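Local atomic coordinates of neurotoxin (Clostridium botulinum, PDB entry 2QN0), a protein that acts as the zinc-dependent light chain protease of botulinum neurotoxin type C1, which probably cleaves SNARE proteins of nerve endings. Residues 245-251 and 263-267. Numbering follows the deposited sequence.
Sequences NDQTISS and VKLEY
The carbonyl oxygen of Leu-265 meets the backbone N-H of Ile-249 at 2.9 Å, and CA of Thr-248 comes within 3.1 Å of the same oxygen in a CA-H...O contact. This oxygen lies near the open end of a two-stranded antiparallel beta hairpin, 248-253 with 261-266, near the surface of the zinc protease domain. Ile-249 and Leu-265 complete their hydrogen-bonded pair through Leu-265 N and Ile-249 O, with the donor lifted 38° out of the carbonyl plane. Toward the turn, Ser-251 and Val-263 are joined by two short bonds, and Ser-251 N reaches Val-263 O at 2.7 Å. Where the strands end, Gln-247 O receives the N-H of Tyr-267, the first residue of helix 267-273, at 2.9 Å and a nearly straight 165°.

The Tyr-267 ring folds back over the peptide joining Gln-247 to Thr-248. One face lies over Gln-247 C and Thr-248 N, both displaced from the ring centre, while CB of Ile-249 is in plane at the ring edge, 3.9 Å from CE1. Beside it, Ile-249 and Leu-265 extend in the same direction as neighbours. A chi1 of 176° swings CG1 of Ile-249 opposite the backbone N and leaves CG2 between that N and the carbonyl carbon, where it packs on CB of Leu-265 at 3.8 Å; both side chains also touch Ile-270 of helix 267-273. The hairpin thus leads directly into the helix carrying the zinc ligand Glu-269, and the side chain of Leu-265 touches the group formed by the HExxH motif and Glu-269, from which all three protein zinc ligands come.

On the face with Thr-248, Glu-266 is the N-cap residue of that helix and its side chain lies about 7 Å from the zinc. Its extended chain brings OE2 to 3.2 Å from CB of Asn-245, a van der Waals contact of carboxylate oxygen with methylene carbon, not a hydrogen bond.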
# COMPACT_ATOMS: atom_id res chain seq x y z
N ASN A 245 10.78 7.39 -8.91
CA ASN A 245 10.70 8.50 -7.97
C ASN A 245 11.40 9.78 -8.42
O ASN A 245 11.20 10.84 -7.82
CB ASN A 245 11.24 8.07 -6.60
CG ASN A 245 12.64 7.50 -6.68
OD1 ASN A 245 13.55 8.13 -7.22
ND2 ASN A 245 12.82 6.31 -6.13
N ASP A 246 12.20 9.69 -9.48
CA ASP A 246 12.90 10.87 -9.99
C ASP A 246 12.01 11.72 -10.90
O ASP A 246 12.43 12.79 -11.36
CB ASP A 246 14.17 10.46 -10.74
CG ASP A 246 13.91 9.45 -11.84
OD1 ASP A 246 13.05 9.72 -12.70
OD2 ASP A 246 14.57 8.40 -11.84
N GLN A 247 10.80 11.24 -11.17
CA GLN A 247 9.85 11.96 -12.00
C GLN A 247 9.01 12.81 -11.05
O GLN A 247 8.14 12.31 -10.36
CB GLN A 247 8.96 10.98 -12.76
CG GLN A 247 9.74 10.11 -13.73
CD GLN A 247 10.49 10.93 -14.76
OE1 GLN A 247 9.89 11.70 -15.51
NE2 GLN A 247 11.81 10.77 -14.80
N THR A 248 9.28 14.11 -11.03
CA THR A 248 8.60 15.01 -10.10
C THR A 248 8.27 16.38 -10.67
O THR A 248 8.73 16.74 -11.76
CB THR A 248 9.50 15.26 -8.88
OG1 THR A 248 10.69 15.93 -9.32
CG2 THR A 248 9.90 13.96 -8.21
N ILE A 249 7.48 17.14 -9.92
CA ILE A 249 7.14 18.51 -10.27
C ILE A 249 7.41 19.32 -9.00
O ILE A 249 6.90 18.99 -7.92
CB ILE A 249 5.67 18.66 -10.73
CG1 ILE A 249 5.37 20.14 -10.99
CG2 ILE A 249 4.71 18.07 -9.70
CD1 ILE A 249 3.99 20.38 -11.58
N SER A 250 8.23 20.36 -9.11
CA SER A 250 8.57 21.18 -7.95
C SER A 250 7.36 21.95 -7.45
O SER A 250 6.77 22.75 -8.18
CB SER A 250 9.72 22.13 -8.29
OG SER A 250 10.91 21.38 -8.49
N SER A 251 7.01 21.72 -6.18
CA SER A 251 5.84 22.35 -5.58
C SER A 251 6.13 22.86 -4.17
O SER A 251 7.27 22.86 -3.71
CB SER A 251 4.70 21.33 -5.50
OG SER A 251 4.59 20.57 -6.69
N VAL A 263 8.85 21.34 -2.22
CA VAL A 263 8.94 19.89 -2.20
C VAL A 263 8.87 19.36 -3.63
O VAL A 263 8.27 19.98 -4.50
CB VAL A 263 7.78 19.27 -1.39
CG1 VAL A 263 6.45 19.68 -2.00
CG2 VAL A 263 7.91 17.76 -1.37
N LYS A 264 9.50 18.21 -3.87
CA LYS A 264 9.47 17.59 -5.19
C LYS A 264 8.35 16.56 -5.20
O LYS A 264 8.53 15.44 -4.73
CB LYS A 264 10.80 16.92 -5.51
CG LYS A 264 11.95 17.90 -5.70
CD LYS A 264 13.22 17.18 -6.12
CE LYS A 264 14.35 18.17 -6.37
NZ LYS A 264 15.60 17.50 -6.81
N LEU A 265 7.19 16.96 -5.72
CA LEU A 265 6.03 16.08 -5.78
C LEU A 265 6.21 14.99 -6.83
O LEU A 265 6.28 15.27 -8.03
CB LEU A 265 4.77 16.91 -6.10
CG LEU A 265 3.44 16.14 -6.20
CD1 LEU A 265 3.18 15.40 -4.90
CD2 LEU A 265 2.32 17.11 -6.51
N GLU A 266 6.29 13.75 -6.37
CA GLU A 266 6.47 12.62 -7.27
C GLU A 266 5.22 12.32 -8.08
O GLU A 266 4.10 12.42 -7.58
CB GLU A 266 6.86 11.37 -6.48
CG GLU A 266 8.08 11.54 -5.59
CD GLU A 266 8.43 10.27 -4.86
OE1 GLU A 266 7.50 9.54 -4.45
OE2 GLU A 266 9.63 9.99 -4.68
N TYR A 267 5.41 11.95 -9.34
CA TYR A 267 4.28 11.63 -10.20
C TYR A 267 3.57 10.40 -9.64
O TYR A 267 2.37 10.22 -9.85
CB TYR A 267 4.76 11.39 -11.63
CG TYR A 267 5.19 12.67 -12.34
CD1 TYR A 267 5.11 13.91 -11.70
CD2 TYR A 267 5.66 12.64 -13.65
CE1 TYR A 267 5.48 15.09 -12.35
CE2 TYR A 267 6.03 13.82 -14.31
CZ TYR A 267 5.93 15.04 -13.65
OH TYR A 267 6.28 16.20 -14.30